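Neural-cadherin (Drosophila melanogaster, PDB 3UBH) mediates calcium-dependent cell adhesion, preferentially binding to itself in a homophilic manner, through an ectodomain built of tandem cadherin domains. Local coordinates at residues Ala7-Lys12 against Ile89-Asn94; Val314-Asp319 against Ser352-Asn357; Leu345-Met350 against Gly375-Asn380; Ala358-Leu363 against Val396-Lys401; Tyr391-Val396 against Val409-Val414. All coordinates share one frame; numbering follows the deposited sequence.

Interaction 1: residues Ala7-Lys12 against Ile89-Asn94; sequences AVRPTK and IKYTDN
Val-8 and Asn-94 pair in parallel, with strands 8-12 and 92-94 running 28° apart, and two backbone bonds hold the pair: Asn-94 N gives its hydrogen to Ala-7 O at 3.0 Å, and Arg-9 N to Asn-94 O at 2.8 Å. That second carbonyl does double duty, since Asn-94 O also lies 3.3 Å from Val-8 CA in a CA-H...O contact. The side chains of Val-8 and Asn-94 leave on one common face.

The polar centre of the contact is the carboxylate of Asp-93. Its OD1 accepts Ala-7 N at 2.6 Å, the donor standing well above the carboxylate plane, and thereby ties down the backbone at Ala-7. Pairing of this sort, between the first and last strands of a domain, belongs to the Greek-key cadherin fold, in which 8-17 runs along one edge of a mixed sheet beside 92-102. Arg-9 approaches side-on: with its chain extended beyond CG, it lays NE at 2.9 Å and NH2 at 3.0 Å on Asp-93 OD2, so that a single oxygen takes both hydrogens of the salt bridge. The two flat groups are steeply turned, their planes 74° apart. A leucine at Asp-93 would probably leave Arg-9 short of one counter-charge and Ala-7 N without its acceptor. Tyr-91 stands at the guanidinium edge, its CE2 3.8 Å from Arg-9 NH2. Glu-38 is a second partner for both, forming a salt bridge with Arg-9 NH2 and a hydrogen bond with Tyr-91 OH.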
# COMPACT_ATOMS: atom_id res chain seq x y z
N ALA A 7 -20.99 1.33 -42.34
CA ALA A 7 -21.29 -0.08 -42.16
C ALA A 7 -20.42 -0.75 -41.10
O ALA A 7 -19.42 -0.19 -40.64
CB ALA A 7 -21.15 -0.81 -43.49
N VAL A 8 -20.85 -1.93 -40.69
CA VAL A 8 -20.01 -2.78 -39.87
C VAL A 8 -19.23 -3.61 -40.86
O VAL A 8 -19.78 -4.10 -41.84
CB VAL A 8 -20.84 -3.69 -38.94
CG1 VAL A 8 -19.93 -4.52 -38.02
CG2 VAL A 8 -21.82 -2.86 -38.12
N ARG A 9 -17.93 -3.73 -40.61
CA ARG A 9 -17.04 -4.56 -41.41
C ARG A 9 -16.86 -5.88 -40.72
O ARG A 9 -16.94 -5.94 -39.49
CB ARG A 9 -15.68 -3.87 -41.55
CG ARG A 9 -15.73 -2.71 -42.51
CD ARG A 9 -14.42 -2.01 -42.56
NE ARG A 9 -14.58 -0.73 -43.25
CZ ARG A 9 -13.56 0.03 -43.65
NH1 ARG A 9 -12.31 -0.36 -43.43
NH2 ARG A 9 -13.81 1.17 -44.29
N PRO A 10 -16.60 -6.95 -41.48
CA PRO A 10 -16.32 -8.23 -40.85
C PRO A 10 -15.25 -8.09 -39.78
O PRO A 10 -14.29 -7.32 -39.95
CB PRO A 10 -15.81 -9.08 -42.01
CG PRO A 10 -16.51 -8.52 -43.20
CD PRO A 10 -16.55 -7.04 -42.96
N THR A 11 -15.43 -8.80 -38.67
CA THR A 11 -14.47 -8.84 -37.56
C THR A 11 -13.10 -9.31 -38.03
O THR A 11 -13.00 -10.30 -38.75
CB THR A 11 -14.95 -9.81 -36.49
OG1 THR A 11 -16.23 -9.40 -36.01
CG2 THR A 11 -13.96 -9.86 -35.32
N LYS A 12 -12.06 -8.60 -37.62
CA LYS A 12 -10.71 -9.07 -37.88
C LYS A 12 -10.23 -10.04 -36.81
O LYS A 12 -10.23 -9.70 -35.62
CB LYS A 12 -9.71 -7.93 -38.00
CG LYS A 12 -8.44 -8.42 -38.65
CD LYS A 12 -7.30 -7.47 -38.52
CE LYS A 12 -5.98 -8.19 -38.79
NZ LYS A 12 -5.91 -8.74 -40.17
N ILE A 89 -17.62 9.64 -51.56
CA ILE A 89 -18.55 8.94 -50.67
C ILE A 89 -18.05 8.89 -49.22
O ILE A 89 -16.99 8.33 -48.94
CB ILE A 89 -18.88 7.50 -51.22
CG1 ILE A 89 -19.57 6.64 -50.16
CG2 ILE A 89 -17.61 6.82 -51.80
CD1 ILE A 89 -19.85 5.19 -50.58
N LYS A 90 -18.82 9.49 -48.30
CA LYS A 90 -18.42 9.66 -46.90
C LYS A 90 -19.05 8.65 -45.95
O LYS A 90 -20.21 8.30 -46.08
CB LYS A 90 -18.75 11.08 -46.42
CG LYS A 90 -17.87 12.17 -47.01
CD LYS A 90 -18.69 13.40 -47.39
CE LYS A 90 -17.82 14.48 -48.05
NZ LYS A 90 -18.66 15.51 -48.73
N TYR A 91 -18.28 8.20 -44.97
CA TYR A 91 -18.77 7.20 -44.02
C TYR A 91 -17.94 7.19 -42.74
O TYR A 91 -16.84 7.74 -42.68
CB TYR A 91 -18.74 5.81 -44.65
CG TYR A 91 -17.37 5.44 -45.15
CD1 TYR A 91 -17.05 5.52 -46.49
CD2 TYR A 91 -16.37 5.03 -44.25
CE1 TYR A 91 -15.78 5.20 -46.95
CE2 TYR A 91 -15.10 4.71 -44.69
CZ TYR A 91 -14.81 4.79 -46.04
OH TYR A 91 -13.55 4.46 -46.45
N THR A 92 -18.50 6.52 -41.73
CA THR A 92 -17.84 6.27 -40.46
C THR A 92 -18.19 4.83 -40.09
O THR A 92 -19.29 4.56 -39.60
CB THR A 92 -18.34 7.27 -39.41
OG1 THR A 92 -17.91 8.59 -39.79
CG2 THR A 92 -17.80 6.95 -38.01
N ASP A 93 -17.26 3.92 -40.37
CA ASP A 93 -17.48 2.48 -40.23
C ASP A 93 -17.06 1.93 -38.88
O ASP A 93 -16.30 2.57 -38.15
CB ASP A 93 -16.71 1.71 -41.31
CG ASP A 93 -17.38 1.73 -42.66
OD1 ASP A 93 -18.53 2.19 -42.79
OD2 ASP A 93 -16.73 1.25 -43.61
N ASN A 94 -17.55 0.74 -38.55
CA ASN A 94 -17.13 0.03 -37.35
C ASN A 94 -16.52 -1.33 -37.69
O ASN A 94 -17.02 -2.05 -38.57
CB ASN A 94 -18.31 -0.16 -36.38
CG ASN A 94 -18.73 1.14 -35.67
OD1 ASN A 94 -18.17 2.22 -35.92
ND2 ASN A 94 -19.70 1.04 -34.77

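Interaction 2: residues Val314-Asp319 against Ser352-Asn357; sequences VTDVND and SDSGSN. With CA (calcium ion), chain F; CA (calcium ion), chain G; CA (calcium ion), chain E.
Asp-316 divides the labour of its carboxylate between a metal and the facing loop. OD1 binds one calcium ion at 2.2 Å, while OD2 accepts Ser-354 N at 3.0 Å and Asn-357 ND2 at 3.1 Å; these donors arrive from opposite faces of the carboxylate plane and so limit its rotation. Extending CG anti to the backbone N (chi1 175°) carries the group across to residues 352-357. Val-317 turns its side chain away and contributes its carbonyl instead, with O 2.4 Å from the calcium that Asp-316 binds.

Residues 316-319 open the DXNDN linker motif between successive cadherin domains, and Asp-353 closes the DXD motif of the following domain, so the ions lie where the two domains join. At Asn-318, the centre of an inverse gamma turn, OD1 binds a second calcium at 2.3 Å, an ion also held by the carbonyl O of Asn-357. Asp-353 bridges the two metals: its OD1 joins Asp-316, Val-317 and Asp-319 on the first, and its OD2 lies 2.4 Å from the second. The carboxylate and the Asn-318 amide are turned 66° against each other.

Asp-319 is a bridge as well, with OD1 on the first calcium and OD2 reaching a third at 2.2 Å. The oxygens gathered here carry several negative charges, which the calcium ions probably offset. Glu-230 and Glu-283 complete the first site, whereas Asn-320, Asp-351 and Asp-400 complete the second.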
# COMPACT_ATOMS: atom_id res chain seq x y z
N VAL A 314 1.00 6.07 14.65
CA VAL A 314 -0.28 6.68 14.99
C VAL A 314 -0.43 7.92 14.12
O VAL A 314 0.53 8.66 13.93
CB VAL A 314 -0.35 7.04 16.48
CG1 VAL A 314 -1.77 7.36 16.86
CG2 VAL A 314 0.17 5.88 17.33
N THR A 315 -1.63 8.12 13.58
CA THR A 315 -1.90 9.24 12.67
C THR A 315 -2.80 10.31 13.27
O THR A 315 -3.63 10.03 14.14
CB THR A 315 -2.52 8.76 11.34
OG1 THR A 315 -3.47 7.73 11.60
CG2 THR A 315 -1.43 8.22 10.41
N ASP A 316 -2.61 11.53 12.80
CA ASP A 316 -3.38 12.70 13.23
C ASP A 316 -4.80 12.62 12.67
O ASP A 316 -5.00 12.36 11.48
CB ASP A 316 -2.65 13.97 12.76
CG ASP A 316 -3.43 15.26 13.04
OD1 ASP A 316 -4.08 15.39 14.10
OD2 ASP A 316 -3.36 16.18 12.19
N VAL A 317 -5.79 12.83 13.53
CA VAL A 317 -7.14 13.11 13.07
C VAL A 317 -7.49 14.53 13.48
O VAL A 317 -6.93 15.07 14.43
CB VAL A 317 -8.21 12.09 13.59
CG1 VAL A 317 -7.72 10.66 13.41
CG2 VAL A 317 -8.62 12.38 15.05
N ASN A 318 -8.41 15.14 12.74
CA ASN A 318 -8.82 16.51 13.01
C ASN A 318 -9.74 16.56 14.22
O ASN A 318 -10.94 16.82 14.09
CB ASN A 318 -9.49 17.12 11.77
CG ASN A 318 -9.75 18.60 11.92
OD1 ASN A 318 -8.88 19.36 12.35
ND2 ASN A 318 -10.96 19.03 11.56
N ASP A 319 -9.18 16.30 15.40
CA ASP A 319 -9.97 16.34 16.64
C ASP A 319 -9.93 17.70 17.34
O ASP A 319 -10.54 17.88 18.39
CB ASP A 319 -9.61 15.18 17.61
CG ASP A 319 -8.12 15.03 17.86
OD1 ASP A 319 -7.31 15.82 17.32
OD2 ASP A 319 -7.73 14.11 18.61
N SER A 352 -4.39 22.86 17.40
CA SER A 352 -3.50 21.80 17.90
C SER A 352 -3.06 20.75 16.89
O SER A 352 -1.99 20.15 17.05
CB SER A 352 -4.17 21.07 19.06
OG SER A 352 -4.41 21.92 20.14
N ASP A 353 -3.89 20.49 15.88
CA ASP A 353 -3.65 19.41 14.91
C ASP A 353 -2.44 19.71 14.02
O ASP A 353 -1.72 20.69 14.24
CB ASP A 353 -4.91 19.16 14.08
CG ASP A 353 -6.12 18.82 14.93
OD1 ASP A 353 -6.00 17.96 15.83
OD2 ASP A 353 -7.21 19.39 14.69
N SER A 354 -2.21 18.87 13.02
CA SER A 354 -1.07 19.04 12.13
C SER A 354 -1.46 19.18 10.67
O SER A 354 -2.64 19.04 10.32
CB SER A 354 -0.09 17.90 12.34
OG SER A 354 0.19 17.80 13.72
N GLY A 355 -0.49 19.49 9.81
CA GLY A 355 -0.76 19.73 8.39
C GLY A 355 -1.99 20.59 8.19
O GLY A 355 -2.20 21.58 8.89
N SER A 356 -2.84 20.17 7.25
CA SER A 356 -4.02 20.95 6.88
C SER A 356 -5.16 20.88 7.89
O SER A 356 -6.09 21.71 7.84
CB SER A 356 -4.50 20.58 5.48
OG SER A 356 -4.92 19.24 5.44
N ASN A 357 -5.11 19.93 8.82
CA ASN A 357 -6.05 19.93 9.94
C ASN A 357 -5.76 21.11 10.87
O ASN A 357 -6.55 21.40 11.77
CB ASN A 357 -5.97 18.62 10.74
CG ASN A 357 -6.46 17.40 9.97
OD1 ASN A 357 -7.36 17.47 9.14
ND2 ASN A 357 -5.86 16.27 10.28
CA CA F . -5.22 15.64 15.96
CA CA G . -8.05 21.22 13.47
CA CA E . -5.94 14.30 19.84

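Interaction 3: residues Leu345-Met350 against Gly375-Asn380; sequences LRVKAM and GIIVNN
Backbone bonds set the frame where the antiparallel strands 343-350 and 376-379 of a cadherin domain meet. Ile-377 N donates to Leu-345 O at 2.9 Å, and Val-347 N donates to Gly-375 O at the same distance of 2.9 Å but from above the carbonyl plane. Gly-375 also comes close through a CA-H...O contact, its CA 3.4 Å from Val-347 O; its phi is positive (78°), and any CB would run into that same oxygen.

Apolar contacts divide between the two sides of the sheet. On the side of Leu-345 and Ile-377, the side chains lie alongside one another, with Leu-345 CD2 3.9 Å from Ile-377 CB. Because CG1 of Ile-377 lies beside its backbone N (chi1 -71°), CD1 reaches both Leu-345 CD2 at 4.0 Å and Val-347 CG2 at 4.1 Å. Tyr-329 of strand 328-335 packs against Leu-345 and Val-347. On the other side, the aliphatic part of Arg-346 crosses Ile-376, CG to CG1 at 4.1 Å.

The chemistry implies a two-sided contact: hydrocarbon turned toward the interior of the domain, and an arginine stem against an isoleucine on the more exposed side.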
# COMPACT_ATOMS: atom_id res chain seq x y z
N LEU A 345 -8.29 46.06 13.47
CA LEU A 345 -7.65 45.25 14.50
C LEU A 345 -7.15 43.97 13.89
O LEU A 345 -7.58 43.58 12.79
CB LEU A 345 -8.62 44.94 15.65
CG LEU A 345 -9.64 43.81 15.50
CD1 LEU A 345 -9.97 43.25 16.86
CD2 LEU A 345 -10.91 44.24 14.78
N ARG A 346 -6.25 43.31 14.60
CA ARG A 346 -5.72 42.02 14.18
C ARG A 346 -6.27 40.93 15.10
O ARG A 346 -6.42 41.13 16.31
CB ARG A 346 -4.20 42.04 14.21
CG ARG A 346 -3.55 40.99 13.33
CD ARG A 346 -2.15 40.69 13.83
NE ARG A 346 -1.44 39.73 12.99
CZ ARG A 346 -0.51 40.04 12.08
NH1 ARG A 346 -0.16 41.31 11.88
NH2 ARG A 346 0.07 39.08 11.37
N VAL A 347 -6.54 39.78 14.51
CA VAL A 347 -7.14 38.64 15.18
C VAL A 347 -6.24 37.41 14.96
O VAL A 347 -5.60 37.29 13.92
CB VAL A 347 -8.54 38.45 14.61
CG1 VAL A 347 -8.85 37.02 14.32
CG2 VAL A 347 -9.55 39.05 15.54
N LYS A 348 -6.17 36.51 15.95
CA LYS A 348 -5.39 35.28 15.79
C LYS A 348 -6.00 34.07 16.50
O LYS A 348 -6.53 34.18 17.61
CB LYS A 348 -3.94 35.48 16.23
CG LYS A 348 -2.97 34.47 15.63
CD LYS A 348 -1.62 34.54 16.33
CE LYS A 348 -0.58 33.76 15.57
NZ LYS A 348 0.73 34.45 15.66
N ALA A 349 -5.90 32.91 15.84
CA ALA A 349 -6.42 31.65 16.36
C ALA A 349 -5.42 30.53 16.10
O ALA A 349 -4.69 30.56 15.10
CB ALA A 349 -7.76 31.32 15.72
N MET A 350 -5.40 29.55 17.00
CA MET A 350 -4.43 28.46 16.94
C MET A 350 -5.13 27.11 16.96
O MET A 350 -6.19 26.96 17.57
CB MET A 350 -3.45 28.56 18.11
CG MET A 350 -2.42 29.69 17.97
SD MET A 350 -1.15 29.35 16.72
CE MET A 350 -1.86 30.05 15.21
N GLY A 375 -5.28 37.35 9.57
CA GLY A 375 -6.19 37.79 10.63
C GLY A 375 -6.41 39.28 10.74
O GLY A 375 -7.10 39.74 11.65
N ILE A 376 -5.82 40.05 9.83
CA ILE A 376 -6.05 41.49 9.79
C ILE A 376 -7.50 41.77 9.37
O ILE A 376 -7.90 41.46 8.24
CB ILE A 376 -5.04 42.22 8.87
CG1 ILE A 376 -3.61 42.04 9.39
CG2 ILE A 376 -5.40 43.70 8.77
CD1 ILE A 376 -2.51 42.56 8.45
N ILE A 377 -8.28 42.32 10.29
CA ILE A 377 -9.65 42.71 10.00
C ILE A 377 -9.62 44.12 9.46
O ILE A 377 -9.07 45.04 10.08
CB ILE A 377 -10.57 42.60 11.24
CG1 ILE A 377 -10.82 41.13 11.57
CG2 ILE A 377 -11.89 43.33 10.99
CD1 ILE A 377 -11.78 40.90 12.69
N VAL A 378 -10.21 44.28 8.28
CA VAL A 378 -10.10 45.51 7.53
C VAL A 378 -11.47 46.13 7.33
O VAL A 378 -12.50 45.50 7.53
CB VAL A 378 -9.38 45.24 6.18
CG1 VAL A 378 -10.35 45.24 4.99
CG2 VAL A 378 -8.27 46.23 5.98
N ASN A 379 -11.45 47.39 6.94
CA ASN A 379 -12.62 48.16 6.55
C ASN A 379 -13.03 47.80 5.11
O ASN A 379 -12.30 48.15 4.17
CB ASN A 379 -12.22 49.64 6.65
CG ASN A 379 -13.30 50.58 6.24
OD1 ASN A 379 -14.48 50.24 6.29
ND2 ASN A 379 -12.92 51.78 5.83
N ASN A 380 -14.16 47.11 4.93
CA ASN A 380 -14.63 46.75 3.56
C ASN A 380 -15.73 47.63 2.94
O ASN A 380 -15.96 47.57 1.73
CB ASN A 380 -15.04 45.27 3.46
CG ASN A 380 -15.33 44.83 2.02
OD1 ASN A 380 -14.57 45.12 1.10
ND2 ASN A 380 -16.45 44.13 1.83

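Interaction 4: residues Ala358-Leu363 against Val396-Lys401; sequences AEIEYL and VTAKDK. With CA (calcium ion), chain G.
Edge strand 360-363 runs beside strand 396-400 in the mixed sheet of the last cadherin domain of this chain, at 153° between their directions, and the pair leads down to a calcium site at Asp-400. Two reciprocal sets of backbone bonds hold it. Glu-361 N donates to Lys-399 O at 2.9 Å, and Glu-361 O accepts Lys-399 N in return; Leu-363 N and Thr-397 O, also 2.9 Å apart, begin the second set, which Thr-397 N completes on Leu-363 O.

On the inner face, Ala-398 CB fits between two larger side chains, 3.7 Å from Tyr-362 CE2 and 3.8 Å from Ile-360 CG2. That same CG2 lies over one face of the tyrosine ring, near its rim. The hydroxyl of Tyr-362 is hydrogen-bonded to Ala-349 N, linking this sheet with the opposite sheet of the sandwich.

Asp-400 stands in the A-x-D-x-G sequence common to cadherin domains, at the end that faces the preceding domain. A chi1 of 71° swings its carboxylate to the calcium, which OD2 of Asp-400 reaches at 2.7 Å; Asn-318, Asn-320, Asp-351, Asp-353 and Asn-357 share that ion. OD1 is steadied by Gly-402 N and Lys-406 N. Also at this end, where the chains leave the sheet, Lys-401 crosses Glu-359 with Lys-401 CE 3.7 Å from Glu-359 CG, yet Lys-401 NZ and Glu-359 OE1 are 6.4 Å apart, too far for a salt bridge.

From the outer face, the stems of Glu-361 and Lys-399 run alongside each other, and Leu-363 is paired with Thr-397.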
# COMPACT_ATOMS: atom_id res chain seq x y z
N ALA A 358 -4.63 21.77 10.65
CA ALA A 358 -4.24 22.98 11.39
C ALA A 358 -4.15 24.24 10.50
O ALA A 358 -3.79 25.32 10.99
CB ALA A 358 -2.93 22.76 12.11
N GLU A 359 -4.45 24.10 9.22
CA GLU A 359 -4.44 25.21 8.28
C GLU A 359 -5.68 26.07 8.52
O GLU A 359 -6.79 25.54 8.57
CB GLU A 359 -4.44 24.68 6.84
CG GLU A 359 -3.89 25.64 5.80
CD GLU A 359 -2.40 25.49 5.58
OE1 GLU A 359 -1.74 26.52 5.29
OE2 GLU A 359 -1.87 24.35 5.70
N ILE A 360 -5.49 27.38 8.65
CA ILE A 360 -6.57 28.26 9.12
C ILE A 360 -7.00 29.35 8.11
O ILE A 360 -6.19 30.16 7.64
CB ILE A 360 -6.19 28.91 10.47
CG1 ILE A 360 -6.11 27.85 11.56
CG2 ILE A 360 -7.18 30.00 10.86
CD1 ILE A 360 -5.23 28.25 12.73
N GLU A 361 -8.29 29.35 7.81
CA GLU A 361 -8.89 30.39 7.00
C GLU A 361 -9.74 31.26 7.93
O GLU A 361 -10.25 30.77 8.95
CB GLU A 361 -9.75 29.79 5.90
CG GLU A 361 -9.99 30.72 4.73
CD GLU A 361 -11.38 30.56 4.10
OE1 GLU A 361 -11.97 29.45 4.18
OE2 GLU A 361 -11.88 31.57 3.54
N TYR A 362 -9.87 32.54 7.59
CA TYR A 362 -10.67 33.47 8.41
C TYR A 362 -11.86 34.06 7.65
O TYR A 362 -11.74 34.46 6.49
CB TYR A 362 -9.81 34.63 8.93
CG TYR A 362 -8.77 34.25 9.94
CD1 TYR A 362 -7.42 34.17 9.59
CD2 TYR A 362 -9.11 33.99 11.26
CE1 TYR A 362 -6.45 33.83 10.52
CE2 TYR A 362 -8.13 33.64 12.21
CZ TYR A 362 -6.80 33.56 11.82
OH TYR A 362 -5.84 33.23 12.74
N LEU A 363 -13.00 34.11 8.34
CA LEU A 363 -14.21 34.72 7.79
C LEU A 363 -14.80 35.75 8.75
O LEU A 363 -14.45 35.80 9.93
CB LEU A 363 -15.26 33.65 7.46
CG LEU A 363 -14.82 32.32 6.83
CD1 LEU A 363 -15.95 31.31 6.88
CD2 LEU A 363 -14.36 32.52 5.40
N VAL A 396 -16.15 36.62 13.94
CA VAL A 396 -15.05 36.06 13.15
C VAL A 396 -15.04 34.55 13.31
O VAL A 396 -15.17 34.01 14.43
CB VAL A 396 -13.65 36.46 13.66
CG1 VAL A 396 -12.77 36.88 12.50
CG2 VAL A 396 -13.74 37.52 14.71
N THR A 397 -14.86 33.87 12.19
CA THR A 397 -14.69 32.45 12.22
C THR A 397 -13.25 32.19 11.85
O THR A 397 -12.72 32.89 10.99
CB THR A 397 -15.63 31.77 11.23
OG1 THR A 397 -16.98 32.19 11.50
CG2 THR A 397 -15.54 30.25 11.34
N ALA A 398 -12.62 31.24 12.54
CA ALA A 398 -11.39 30.59 12.06
C ALA A 398 -11.69 29.12 11.77
O ALA A 398 -12.04 28.34 12.67
CB ALA A 398 -10.26 30.73 13.05
N LYS A 399 -11.57 28.76 10.49
CA LYS A 399 -12.05 27.49 9.96
C LYS A 399 -10.84 26.72 9.47
O LYS A 399 -10.08 27.25 8.64
CB LYS A 399 -12.99 27.79 8.80
CG LYS A 399 -13.74 26.63 8.18
CD LYS A 399 -14.06 26.96 6.72
CE LYS A 399 -15.57 26.96 6.43
NZ LYS A 399 -16.17 25.60 6.31
N ASP A 400 -10.63 25.51 9.96
CA ASP A 400 -9.50 24.71 9.49
C ASP A 400 -9.79 24.04 8.15
O ASP A 400 -10.92 24.12 7.64
CB ASP A 400 -9.00 23.69 10.54
CG ASP A 400 -9.96 22.53 10.78
OD1 ASP A 400 -10.57 22.02 9.81
OD2 ASP A 400 -10.09 22.11 11.95
N LYS A 401 -8.79 23.38 7.58
CA LYS A 401 -8.95 22.68 6.31
C LYS A 401 -9.05 21.16 6.48
O LYS A 401 -8.65 20.39 5.60
CB LYS A 401 -7.83 23.06 5.33
CG LYS A 401 -7.78 24.54 4.96
CD LYS A 401 -7.00 24.78 3.66
CE LYS A 401 -6.63 26.25 3.46
NZ LYS A 401 -7.82 27.15 3.46
CA CA G . -8.05 21.22 13.47

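Interaction 5: residues Tyr391-Val396 against Val409-Val414; sequences YYEFIV and VATVRV
Val-412 rests on the ring of Phe-394, its CB 3.8 Å from the ring centroid and 21° off the normal, a CH-pi contact over the face. The ring edge is touched by Val-414, whose CG2 lies 3.9 Å from Phe-394 CE2. On the opposite side of the sheet, Ile-395 CG2 meets Val-409 CG1 at 3.8 Å, and the stem of Arg-413 passes Tyr-391, CD to OH at 3.6 Å.

Six backbone bonds position these groups, two for each of the pairs Tyr-392 with Val-414, Phe-394 with Val-412 and Val-396 with Ala-410; Val-412 N to Phe-394 O is 2.7 Å. Together they make the closing hairpin of the cadherin fold. A chi1 of 63° brings the ring of Phe-394 alongside Val-412. With an alanine here, the face that Val-412 CB rests on would be gone, which would probably open a gap and leave Val-414 without its aromatic neighbour.

Further out, Phe-369 stacks on Phe-394, Tyr-329 packs against Val-412, and Asp-328 forms a salt bridge with Arg-413 NH1. The chemistry implies an inner side packed mainly through carbon, and a mixed outer side where apolar contacts sit beside the charged ends of Glu-393 and Arg-413.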
# COMPACT_ATOMS: atom_id res chain seq x y z
N TYR A 391 -21.69 51.72 15.94
CA TYR A 391 -21.25 50.48 16.55
C TYR A 391 -21.52 49.26 15.68
O TYR A 391 -22.61 49.08 15.17
CB TYR A 391 -21.97 50.32 17.89
CG TYR A 391 -21.85 48.98 18.57
CD1 TYR A 391 -20.76 48.68 19.39
CD2 TYR A 391 -22.85 48.01 18.44
CE1 TYR A 391 -20.68 47.45 20.04
CE2 TYR A 391 -22.76 46.79 19.08
CZ TYR A 391 -21.68 46.52 19.87
OH TYR A 391 -21.59 45.31 20.51
N TYR A 392 -20.51 48.42 15.53
CA TYR A 392 -20.65 47.17 14.81
C TYR A 392 -20.34 46.00 15.73
O TYR A 392 -19.35 46.03 16.46
CB TYR A 392 -19.75 47.15 13.59
CG TYR A 392 -20.10 48.22 12.58
CD1 TYR A 392 -19.56 49.50 12.67
CD2 TYR A 392 -20.99 47.95 11.54
CE1 TYR A 392 -19.89 50.49 11.75
CE2 TYR A 392 -21.33 48.95 10.61
CZ TYR A 392 -20.77 50.21 10.73
OH TYR A 392 -21.09 51.20 9.81
N GLU A 393 -21.20 44.99 15.71
CA GLU A 393 -21.00 43.75 16.45
C GLU A 393 -21.15 42.54 15.52
O GLU A 393 -22.23 42.30 14.98
CB GLU A 393 -21.98 43.63 17.61
CG GLU A 393 -21.60 42.53 18.56
CD GLU A 393 -22.71 42.08 19.48
OE1 GLU A 393 -23.73 41.55 18.97
OE2 GLU A 393 -22.55 42.23 20.71
N PHE A 394 -20.07 41.78 15.34
CA PHE A 394 -20.08 40.65 14.43
C PHE A 394 -19.14 39.50 14.84
O PHE A 394 -18.41 39.59 15.83
CB PHE A 394 -19.71 41.11 13.02
CG PHE A 394 -18.32 41.68 12.91
CD1 PHE A 394 -17.23 40.85 12.59
CD2 PHE A 394 -18.08 43.03 13.13
CE1 PHE A 394 -15.95 41.36 12.48
CE2 PHE A 394 -16.80 43.54 13.03
CZ PHE A 394 -15.74 42.71 12.70
N ILE A 395 -19.15 38.44 14.05
CA ILE A 395 -18.45 37.23 14.40
C ILE A 395 -17.33 36.93 13.41
O ILE A 395 -17.54 37.02 12.19
CB ILE A 395 -19.45 36.05 14.49
CG1 ILE A 395 -20.50 36.37 15.56
CG2 ILE A 395 -18.73 34.75 14.82
CD1 ILE A 395 -21.54 35.31 15.77
N VAL A 396 -16.15 36.62 13.94
CA VAL A 396 -15.05 36.06 13.15
C VAL A 396 -15.04 34.55 13.31
O VAL A 396 -15.17 34.01 14.43
CB VAL A 396 -13.65 36.46 13.66
CG1 VAL A 396 -12.77 36.88 12.50
CG2 VAL A 396 -13.74 37.52 14.71
N VAL A 409 -14.92 30.44 16.82
CA VAL A 409 -15.60 31.72 16.67
C VAL A 409 -15.39 32.68 17.84
O VAL A 409 -15.19 32.25 18.99
CB VAL A 409 -17.11 31.53 16.43
CG1 VAL A 409 -17.39 31.15 14.96
CG2 VAL A 409 -17.63 30.48 17.36
N ALA A 410 -15.43 33.98 17.54
CA ALA A 410 -15.31 35.05 18.54
C ALA A 410 -16.09 36.31 18.14
O ALA A 410 -16.23 36.62 16.95
CB ALA A 410 -13.86 35.40 18.81
N THR A 411 -16.59 37.02 19.14
CA THR A 411 -17.28 38.28 18.92
C THR A 411 -16.24 39.35 18.58
O THR A 411 -15.14 39.34 19.12
CB THR A 411 -18.06 38.68 20.19
OG1 THR A 411 -18.93 37.60 20.58
CG2 THR A 411 -18.87 39.95 19.96
N VAL A 412 -16.59 40.26 17.66
CA VAL A 412 -15.81 41.48 17.44
C VAL A 412 -16.71 42.71 17.55
O VAL A 412 -17.80 42.75 16.96
CB VAL A 412 -15.12 41.49 16.07
CG1 VAL A 412 -14.34 42.78 15.85
CG2 VAL A 412 -14.18 40.34 15.97
N ARG A 413 -16.25 43.70 18.32
CA ARG A 413 -16.97 44.95 18.51
C ARG A 413 -16.13 46.07 17.93
O ARG A 413 -14.93 46.19 18.24
CB ARG A 413 -17.25 45.23 20.00
CG ARG A 413 -18.14 44.19 20.71
CD ARG A 413 -18.48 44.55 22.16
NE ARG A 413 -17.34 44.60 23.08
CZ ARG A 413 -16.71 43.54 23.60
NH1 ARG A 413 -17.07 42.30 23.30
NH2 ARG A 413 -15.68 43.72 24.42
N VAL A 414 -16.73 46.87 17.06
CA VAL A 414 -16.05 48.05 16.56
C VAL A 414 -16.85 49.28 16.97
O VAL A 414 -17.98 49.46 16.51
CB VAL A 414 -15.86 48.00 15.02
CG1 VAL A 414 -15.15 49.25 14.51
CG2 VAL A 414 -15.10 46.74 14.59

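Overall arrangement
Interaction 1 stands apart in the first cadherin domain of the chain, its centre about 58 Å from that of interaction 2 and 71 Å from that of interaction 5, and it closes before the others open. Interaction 2 spans the calcium-bound junction before the last domain, and interactions 3 to 5 lie within that domain. Segments of interaction 3 alternate with those of interactions 2 and 4. Interactions 4 and 5 share strand 391-400 and Val-396 in one sheet; interaction 3 lies in the facing sheet, and Ile-377 reaches Val-412 and Phe-394 across the interior. Interactions 2 and 4, centres about 14 Å apart, touch the same calcium ion, so the sheet joins the ion-stiffened junction.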